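Local coordinates for maleylacetate reductase (Agrobacterium tumefaciens, PDB 3HL0), which probably catalyses the NADH-dependent reduction of maleylacetate to 3-oxoadipate, as a member of the iron-containing alcohol dehydrogenase family, at residues 168-172 against 255-260; 173-177 against 228-232; 269-274 against 330-335. One frame throughout, in Å; residues are numbered along the deposited sequence.

Contact 1 (168-172 against 255-260). With NAD (nicotinamide-adenine-dinucleotide), chain D.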
loop_
_atom_site.group_PDB
_atom_site.type_symbol
_atom_site.label_atom_id
_atom_site.label_comp_id
_atom_site.label_asym_id
_atom_site.label_seq_id
_atom_site.Cartn_x
_atom_site.Cartn_y
_atom_site.Cartn_z
ATOM N N THR A 168 9.234 6.564 -6.100
ATOM C CA THR A 168 9.793 5.203 -5.994
ATOM C C THR A 168 9.434 4.369 -7.237
ATOM O O THR A 168 10.279 3.587 -7.727
ATOM C CB THR A 168 9.365 4.470 -4.707
ATOM O OG1 THR A 168 7.930 4.541 -4.627
ATOM C CG2 THR A 168 9.978 5.200 -3.523
ATOM N N SER A 169 8.228 4.542 -7.786
ATOM C CA SER A 169 7.904 3.846 -9.013
ATOM C C SER A 169 8.811 4.357 -10.143
ATOM O O SER A 169 9.225 3.563 -11.007
ATOM C CB SER A 169 6.416 4.090 -9.367
ATOM O OG SER A 169 6.036 3.319 -10.556
ATOM N N GLY A 170 9.141 5.661 -10.138
ATOM C CA GLY A 170 10.041 6.236 -11.177
ATOM C C GLY A 170 11.408 5.592 -11.059
ATOM O O GLY A 170 12.035 5.260 -12.069
ATOM N N LEU A 171 11.900 5.395 -9.810
ATOM C CA LEU A 171 13.173 4.687 -9.642
ATOM C C LEU A 171 13.102 3.212 -10.056
ATOM O O LEU A 171 14.097 2.669 -10.557
ATOM C CB LEU A 171 13.726 4.845 -8.201
ATOM C CG LEU A 171 14.165 6.274 -7.861
ATOM C CD1 LEU A 171 14.236 6.406 -6.310
ATOM C CD2 LEU A 171 15.516 6.576 -8.489
ATOM N N ASN A 172 11.945 2.558 -9.845
ATOM C CA ASN A 172 11.720 1.192 -10.344
ATOM C C ASN A 172 11.877 1.136 -11.871
ATOM O O ASN A 172 12.519 0.226 -12.424
ATOM C CB ASN A 172 10.302 0.728 -9.905
ATOM C CG ASN A 172 9.970 -0.728 -10.265
ATOM O OD1 ASN A 172 10.816 -1.569 -10.591
ATOM N ND2 ASN A 172 8.688 -1.026 -10.171
ATOM N N HIS A 255 7.084 -3.024 -2.858
ATOM C CA HIS A 255 7.791 -3.302 -4.134
ATOM C C HIS A 255 8.646 -2.124 -4.651
ATOM O O HIS A 255 9.898 -2.237 -4.770
ATOM C CB HIS A 255 6.777 -3.687 -5.207
ATOM C CG HIS A 255 7.369 -3.752 -6.564
ATOM N ND1 HIS A 255 8.075 -4.852 -6.992
ATOM C CD2 HIS A 255 7.409 -2.846 -7.573
ATOM C CE1 HIS A 255 8.508 -4.631 -8.227
ATOM N NE2 HIS A 255 8.097 -3.435 -8.605
ATOM N N ALA A 256 7.996 -1.002 -4.969
ATOM C CA ALA A 256 8.733 0.094 -5.592
ATOM C C ALA A 256 9.802 0.635 -4.648
ATOM O O ALA A 256 10.912 0.982 -5.060
ATOM C CB ALA A 256 7.762 1.233 -6.005
ATOM N N GLU A 257 9.501 0.650 -3.347
ATOM C CA GLU A 257 10.459 1.155 -2.367
ATOM C C GLU A 257 11.707 0.287 -2.272
ATOM O O GLU A 257 12.789 0.815 -2.044
ATOM C CB GLU A 257 9.808 1.140 -0.986
ATOM C CG GLU A 257 8.799 2.273 -0.759
ATOM C CD GLU A 257 7.385 1.972 -1.267
ATOM O OE1 GLU A 257 7.124 0.996 -2.029
ATOM O OE2 GLU A 257 6.477 2.734 -0.846
ATOM N N THR A 258 11.531 -1.019 -2.426
ATOM C CA THR A 258 12.684 -1.958 -2.418
ATOM C C THR A 258 13.643 -1.645 -3.583
ATOM O O THR A 258 14.853 -1.539 -3.394
ATOM C CB THR A 258 12.210 -3.403 -2.497
ATOM O OG1 THR A 258 11.391 -3.670 -1.345
ATOM C CG2 THR A 258 13.401 -4.368 -2.448
ATOM N N HIS A 259 13.053 -1.395 -4.747
ATOM C CA HIS A 259 13.861 -0.965 -5.916
ATOM C C HIS A 259 14.569 0.343 -5.670
ATOM O O HIS A 259 15.731 0.469 -5.944
ATOM C CB HIS A 259 12.984 -0.807 -7.138
ATOM C CG HIS A 259 12.681 -2.091 -7.792
ATOM N ND1 HIS A 259 13.416 -2.581 -8.846
ATOM C CD2 HIS A 259 11.731 -3.024 -7.516
ATOM C CE1 HIS A 259 12.946 -3.774 -9.180
ATOM N NE2 HIS A 259 11.922 -4.062 -8.390
ATOM N N ALA A 260 13.875 1.311 -5.071
ATOM C CA ALA A 260 14.497 2.593 -4.838
ATOM C C ALA A 260 15.663 2.507 -3.871
ATOM O O ALA A 260 16.703 3.109 -4.087
ATOM C CB ALA A 260 13.439 3.597 -4.271
HETATM P PA NAD D . 0.586 -1.024 -7.637
HETATM O O1A NAD D . 0.000 -1.395 -8.955
HETATM O O2A NAD D . 0.703 -2.079 -6.604
HETATM O O5B NAD D . -0.127 0.309 -7.128
HETATM C C5B NAD D . 0.056 0.707 -5.765
HETATM C C4B NAD D . -1.168 1.514 -5.359
HETATM O O4B NAD D . -1.169 2.746 -6.078
HETATM C C3B NAD D . -2.481 0.775 -5.682
HETATM O O3B NAD D . -3.430 0.874 -4.604
HETATM C C2B NAD D . -2.961 1.520 -6.907
HETATM O O2B NAD D . -4.366 1.493 -7.061
HETATM C C1B NAD D . -2.447 2.946 -6.665
HETATM N N9A NAD D . -2.289 3.732 -7.912
HETATM C C8A NAD D . -1.613 3.353 -9.057
HETATM N N7A NAD D . -1.693 4.354 -9.963
HETATM C C5A NAD D . -2.429 5.380 -9.431
HETATM C C6A NAD D . -2.820 6.621 -9.931
HETATM N N6A NAD D . -2.277 7.201 -11.032
HETATM N N1A NAD D . -3.597 7.413 -9.085
HETATM C C2A NAD D . -3.931 6.995 -7.816
HETATM N N3A NAD D . -3.540 5.780 -7.316
HETATM C C4A NAD D . -2.792 4.982 -8.134
HETATM O O3 NAD D . 2.125 -0.503 -7.808
HETATM P PN NAD D . 3.204 -0.754 -8.995
HETATM O O1N NAD D . 4.516 -0.394 -8.382
HETATM O O2N NAD D . 2.698 -0.021 -10.154
HETATM O O5D NAD D . 3.192 -2.328 -9.278
HETATM C C5D NAD D . 3.850 -3.258 -8.422
HETATM C C4D NAD D . 3.442 -4.657 -8.886
HETATM O O4D NAD D . 3.740 -4.769 -10.270
HETATM C C3D NAD D . 4.285 -5.709 -8.176
HETATM O O3D NAD D . 3.473 -6.882 -8.016
HETATM C C2D NAD D . 5.406 -5.956 -9.157
HETATM O O2D NAD D . 6.053 -7.221 -9.013
HETATM C C1D NAD D . 4.671 -5.824 -10.478
HETATM N N1N NAD D . 5.540 -5.497 -11.602
HETATM C C2N NAD D . 5.571 -6.393 -12.628
HETATM C C3N NAD D . 6.377 -6.132 -13.716
HETATM C C7N NAD D . 6.304 -7.149 -14.779
HETATM O O7N NAD D . 7.021 -6.850 -15.874
HETATM N N7N NAD D . 5.576 -8.283 -14.636
HETATM C C4N NAD D . 7.153 -4.926 -13.834
HETATM C C5N NAD D . 7.108 -4.026 -12.767
HETATM C C6N NAD D . 6.302 -4.328 -11.655
HETATM O O HOH W 1 6.772 5.083 -2.080
#
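Ser169 and Ala256 bring two helical segments within 5.1 Å of each other, CA to CA. The axes of 168-172 and 255-260 pass 7.7 Å apart there, at 63°. Ala256 and Ala260 present only methyls at this crossing, consistent with the short axis distance. The methyl of Ala256 packs against Thr168, whose OG1 is 3.6 Å from Ala256 CB, and Ala260 CB is met by Leu171 CD1 at 3.6 Å and by Thr168 CG2. At chi1 52° the Thr168 hydroxyl sits between its own backbone N and carbonyl carbon, which leaves CG2 to face Ala260. A water hydrogen-bonded to Thr168 OG1 donates to Glu257 OE2, 2.7 Å away, and so joins the two helices through solvent.

The polar part of the contact is made by Asn172. Its CG stands anti to the backbone N, which carries the amide across to two histidines. ND2 lies near the plane of the His255 ring, 2.9 Å from NE2, with amide and ring planes 69° apart. OD1 lies over the centre of the His259 ring, a face contact whose angle is poor for a hydrogen bond to ND1; that nitrogen has its hydrogen-bond partner beyond the two segments. His255 belongs to the NAD pocket: C2D of the nicotinamide-side ribose is centred over one face, and CD2 of His259 approaches the opposite face toward its rim.

Around this crossing of helices 163-180 and 255-271, Leu171 packs on Phe296 and Ala297 of helix 289-300, while His259 meets His240 and His241 of helix 239-251.

Contact 2 (173-177 against 228-232)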
loop_
_atom_site.group_PDB
_atom_site.type_symbol
_atom_site.label_atom_id
_atom_site.label_comp_id
_atom_site.label_asym_id
_atom_site.label_seq_id
_atom_site.Cartn_x
_atom_site.Cartn_y
_atom_site.Cartn_z
ATOM N N ALA A 173 11.311 2.125 -12.557
ATOM C CA ALA A 173 11.483 2.208 -14.022
ATOM C C ALA A 173 12.961 2.348 -14.367
ATOM O O ALA A 173 13.501 1.622 -15.225
ATOM C CB ALA A 173 10.683 3.429 -14.590
HETATM N N MSE A 174 13.621 3.279 -13.701
HETATM C CA MSE A 174 15.052 3.531 -13.974
HETATM C C MSE A 174 15.875 2.253 -13.767
HETATM O O MSE A 174 16.852 2.006 -14.491
HETATM C CB MSE A 174 15.611 4.647 -13.102
HETATM C CG MSE A 174 15.000 5.957 -13.509
HETATM SE SE MSE A 174 15.531 7.428 -12.382
HETATM C CE MSE A 174 17.372 7.355 -12.624
ATOM N N ALA A 175 15.484 1.428 -12.787
ATOM C CA ALA A 175 16.212 0.183 -12.575
ATOM C C ALA A 175 16.200 -0.749 -13.795
ATOM O O ALA A 175 17.195 -1.394 -14.088
ATOM C CB ALA A 175 15.640 -0.552 -11.326
ATOM N N HIS A 176 15.047 -0.822 -14.491
ATOM C CA HIS A 176 14.929 -1.670 -15.707
ATOM C C HIS A 176 15.958 -1.167 -16.725
ATOM O O HIS A 176 16.680 -1.988 -17.319
ATOM C CB HIS A 176 13.539 -1.549 -16.338
ATOM C CG HIS A 176 12.369 -1.758 -15.419
ATOM N ND1 HIS A 176 12.358 -2.622 -14.341
ATOM C CD2 HIS A 176 11.122 -1.214 -15.486
ATOM C CE1 HIS A 176 11.167 -2.573 -13.757
ATOM N NE2 HIS A 176 10.389 -1.754 -14.464
ATOM N N ALA A 177 16.024 0.158 -16.909
ATOM C CA ALA A 177 16.959 0.728 -17.921
ATOM C C ALA A 177 18.405 0.543 -17.542
ATOM O O ALA A 177 19.244 0.191 -18.374
ATOM C CB ALA A 177 16.661 2.195 -18.131
ATOM N N CYS A 228 11.544 2.389 -20.391
ATOM C CA CYS A 228 12.155 1.518 -19.385
ATOM C C CYS A 228 11.459 0.159 -19.325
ATOM O O CYS A 228 12.116 -0.878 -19.212
ATOM C CB CYS A 228 12.065 2.213 -18.001
ATOM S SG CYS A 228 13.174 3.653 -17.840
ATOM N N GLY A 229 10.125 0.142 -19.419
ATOM C CA GLY A 229 9.422 -1.131 -19.442
ATOM C C GLY A 229 9.730 -1.941 -20.676
ATOM O O GLY A 229 9.778 -3.171 -20.611
ATOM N N THR A 230 9.935 -1.265 -21.792
ATOM C CA THR A 230 10.179 -1.956 -23.060
ATOM C C THR A 230 11.478 -2.741 -22.935
ATOM O O THR A 230 11.541 -3.902 -23.346
ATOM C CB THR A 230 10.208 -0.987 -24.225
ATOM O OG1 THR A 230 8.917 -0.345 -24.321
ATOM C CG2 THR A 230 10.501 -1.725 -25.544
ATOM N N VAL A 231 12.488 -2.137 -22.330
ATOM C CA VAL A 231 13.741 -2.897 -22.230
ATOM C C VAL A 231 13.693 -3.987 -21.165
ATOM O O VAL A 231 14.313 -5.041 -21.359
ATOM C CB VAL A 231 14.982 -1.987 -22.105
ATOM C CG1 VAL A 231 15.015 -1.009 -23.291
ATOM C CG2 VAL A 231 14.989 -1.203 -20.755
ATOM N N LEU A 232 12.898 -3.792 -20.108
ATOM C CA LEU A 232 12.593 -4.911 -19.165
ATOM C C LEU A 232 11.988 -6.086 -19.933
ATOM O O LEU A 232 12.267 -7.279 -19.627
ATOM C CB LEU A 232 11.604 -4.454 -18.084
ATOM C CG LEU A 232 11.119 -5.566 -17.146
ATOM C CD1 LEU A 232 12.268 -6.256 -16.373
ATOM C CD2 LEU A 232 10.104 -4.971 -16.139
#
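The His176 ring has Leu232 CD2 over the centre of one face, a CH-pi contact 3.6 Å from the centroid and only 13° off the ring normal. On the opposite face lies the backbone N of Ala173, displaced toward the rim, one helical turn back in the same helix. The carbonyl O of Cys228 approaches the ring obliquely, while its closest atom in the His176 side chain is CB, 3.3 Å away. Both ring nitrogens are engaged beyond the two segments, ND1 with His241 NE2 and NE2 with the carbonyl O of Ala122. Hydrogen bonds from two points of the ring fix its rotation, so that its face is presented to the leucine. Leu232 CG stands anti to the backbone N (chi1 174°), and CD2 is thereby carried over the imidazole.

The segments 173-177 and 228-232 cross at 49°, their axes 7.9 Å apart, and the interlock is a knob into a hole: Cys228 sits among Ala173, Met174 (a selenomethionine), His176 and Ala177. Its CB is 3.2 Å from Ala173 O, and SG lies 3.8 Å from Ala177 CB. This is helix packing within the all-helical part of the iron-containing alcohol dehydrogenase fold, between helices 163-180 and 215-234. Farther along the second helix, Val231 CG2 packs against the backbone of His176 and Ala177, touching His176 O and Ala177 CA.

Leu232 also lines the NAD pocket, its side chain touching the dinucleotide as well as Thr127. On the far flank of helix 163-180, Met174 packs against Met201 and Ile202 of helix 188-210.

Contact 3 (269-274 against 330-335)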
loop_
_atom_site.group_PDB
_atom_site.type_symbol
_atom_site.label_atom_id
_atom_site.label_comp_id
_atom_site.label_asym_id
_atom_site.label_seq_id
_atom_site.Cartn_x
_atom_site.Cartn_y
_atom_site.Cartn_z
ATOM N N TYR A 269 27.647 -2.185 -7.340
ATOM C CA TYR A 269 28.274 -3.524 -7.340
ATOM C C TYR A 269 28.710 -3.851 -8.775
ATOM O O TYR A 269 29.871 -4.227 -8.994
ATOM C CB TYR A 269 27.276 -4.564 -6.886
ATOM C CG TYR A 269 27.774 -5.985 -6.753
ATOM C CD1 TYR A 269 28.143 -6.481 -5.486
ATOM C CD2 TYR A 269 27.769 -6.864 -7.842
ATOM C CE1 TYR A 269 28.537 -7.837 -5.316
ATOM C CE2 TYR A 269 28.179 -8.222 -7.696
ATOM C CZ TYR A 269 28.563 -8.687 -6.417
ATOM O OH TYR A 269 28.983 -9.991 -6.227
ATOM N N VAL A 270 27.811 -3.652 -9.754
ATOM C CA VAL A 270 28.127 -4.017 -11.149
ATOM C C VAL A 270 29.112 -3.041 -11.781
ATOM O O VAL A 270 29.926 -3.445 -12.614
ATOM C CB VAL A 270 26.830 -4.157 -12.002
ATOM C CG1 VAL A 270 27.148 -4.530 -13.476
ATOM C CG2 VAL A 270 25.967 -5.236 -11.314
ATOM N N GLU A 271 29.057 -1.781 -11.373
ATOM C CA GLU A 271 29.892 -0.732 -11.977
ATOM C C GLU A 271 31.378 -1.040 -11.823
ATOM O O GLU A 271 32.154 -0.659 -12.721
ATOM C CB GLU A 271 29.533 0.617 -11.362
ATOM C CG GLU A 271 30.123 1.814 -12.011
ATOM C CD GLU A 271 29.667 3.124 -11.341
ATOM O OE1 GLU A 271 29.011 3.098 -10.230
ATOM O OE2 GLU A 271 29.957 4.193 -11.936
ATOM N N GLU A 272 31.758 -1.766 -10.766
ATOM C CA GLU A 272 33.169 -2.192 -10.620
ATOM C C GLU A 272 33.589 -3.032 -11.838
ATOM O O GLU A 272 34.752 -2.998 -12.271
ATOM C CB GLU A 272 33.360 -3.010 -9.342
ATOM C CG GLU A 272 32.950 -2.340 -8.042
ATOM C CD GLU A 272 33.696 -2.924 -6.819
ATOM O OE1 GLU A 272 34.599 -3.769 -7.012
ATOM O OE2 GLU A 272 33.370 -2.528 -5.665
ATOM N N ALA A 273 32.651 -3.770 -12.428
ATOM C CA ALA A 273 32.919 -4.660 -13.576
ATOM C C ALA A 273 32.448 -4.179 -14.942
ATOM O O ALA A 273 32.912 -4.691 -15.973
ATOM C CB ALA A 273 32.329 -6.050 -13.297
ATOM N N ALA A 274 31.537 -3.219 -14.991
ATOM C CA ALA A 274 30.935 -2.771 -16.227
ATOM C C ALA A 274 31.025 -1.291 -16.357
ATOM O O ALA A 274 30.051 -0.630 -16.654
ATOM C CB ALA A 274 29.454 -3.268 -16.356
ATOM N N CYS A 330 25.726 -12.270 -14.196
ATOM C CA CYS A 330 25.968 -10.852 -13.933
ATOM C C CYS A 330 27.385 -10.533 -14.442
ATOM O O CYS A 330 28.282 -11.368 -14.280
ATOM C CB CYS A 330 25.906 -10.654 -12.407
ATOM S SG CYS A 330 26.050 -8.989 -11.812
ATOM N N PRO A 331 27.624 -9.311 -14.965
ATOM C CA PRO A 331 29.011 -8.973 -15.368
ATOM C C PRO A 331 30.046 -9.129 -14.234
ATOM O O PRO A 331 31.216 -9.416 -14.482
ATOM C CB PRO A 331 28.922 -7.496 -15.766
ATOM C CG PRO A 331 27.443 -7.335 -16.204
ATOM C CD PRO A 331 26.690 -8.202 -15.241
ATOM N N ARG A 332 29.607 -8.929 -12.994
ATOM C CA ARG A 332 30.399 -9.267 -11.810
ATOM C C ARG A 332 29.718 -10.444 -11.138
ATOM O O ARG A 332 28.526 -10.359 -10.793
ATOM C CB ARG A 332 30.434 -8.088 -10.831
ATOM C CG ARG A 332 31.199 -8.399 -9.558
ATOM C CD ARG A 332 31.405 -7.116 -8.795
ATOM N NE ARG A 332 32.035 -7.387 -7.509
ATOM C CZ ARG A 332 31.993 -6.546 -6.488
ATOM N NH1 ARG A 332 31.360 -5.371 -6.615
ATOM N NH2 ARG A 332 32.604 -6.885 -5.344
ATOM N N PRO A 333 30.452 -11.555 -10.926
ATOM C CA PRO A 333 29.758 -12.721 -10.387
ATOM C C PRO A 333 29.182 -12.439 -8.988
ATOM O O PRO A 333 29.758 -11.668 -8.200
ATOM C CB PRO A 333 30.851 -13.804 -10.307
ATOM C CG PRO A 333 31.824 -13.379 -11.400
ATOM C CD PRO A 333 31.819 -11.864 -11.412
ATOM N N ILE A 334 28.023 -13.035 -8.740
ATOM C CA ILE A 334 27.386 -12.911 -7.447
ATOM C C ILE A 334 28.198 -13.765 -6.456
ATOM O O ILE A 334 28.493 -14.959 -6.700
ATOM C CB ILE A 334 25.927 -13.394 -7.513
ATOM C CG1 ILE A 334 25.089 -12.659 -8.585
ATOM C CG2 ILE A 334 25.319 -13.351 -6.133
ATOM C CD1 ILE A 334 25.278 -11.212 -8.754
ATOM N N GLU A 335 28.611 -13.133 -5.367
ATOM C CA GLU A 335 29.427 -13.786 -4.370
ATOM C C GLU A 335 28.864 -13.424 -2.999
ATOM O O GLU A 335 28.609 -12.246 -2.730
ATOM C CB GLU A 335 30.858 -13.345 -4.525
ATOM C CG GLU A 335 31.816 -14.226 -3.711
ATOM C CD GLU A 335 31.901 -13.779 -2.259
ATOM O OE1 GLU A 335 32.160 -12.560 -2.061
ATOM O OE2 GLU A 335 31.718 -14.653 -1.342
#
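Tyr269 meets the loop 330-335 with its ring, its hydroxyl and its backbone carbonyl. The guanidinium of Arg332 lies flat on the ring, with centres 3.9 Å apart and planes at 14°, and CZ is 13° off the ring normal, a cation-pi stack. Arg332 CD touches the same face. Arg332 CG stands anti to the backbone N (chi1 178°) and the chain beyond it is extended, which lays its methylenes and then its charge across the ring. Its NH1 donates to Tyr269 O at 3.0 Å, with the acceptor in the guanidinium plane. At the ring's far end Tyr269 OH donates to Pro333 O, 2.7 Å away.

Val270 brings its two methyls to different partners, CG2 to Cys330 SG at 3.8 Å and CG1 to Pro331 CG at 3.9 Å. Glu272 comes over the guanidinium face opposite the tyrosine in a long salt bridge, Glu272 OE2 to Arg332 NH1 3.6 Å, with the oxygen well out of the guanidinium plane. Ala273 CB lies 3.7 Å from Arg332 CB and the same distance from Pro331 O, and Ala274 CB approaches the proline ring.

The contact joins the C-terminal end of helix 255-271 to the loop before helix 336-348, which Glu335 N-caps, away from the annotated sites. Because Glu272 adds charge with no N-H pointed at it, the stack and the Tyr269 O bond probably set the orientation of the guanidinium.

In the fold
Contacts 1 and 2 are buried crossings near the centre of the chain, whereas contact 3 is a partly exposed helix-to-loop junction about 23 Å from that centre. Helix 163-180 serves both inner contacts, whose centres are about 12 Å apart and which touch where His259 packs on Ala175. Helix 255-271 likewise runs from contact 1 at its start to contact 3 at its end, about 21 Å between centres. Alanines lie at both inner crossings, consistent with their close axes, and each crossing places a residue in the NAD pocket. Away from the annotated sites, 269-274 and 330-335 rely instead on an arginine-tyrosine stack and hydrogen bonds to backbone carbonyls.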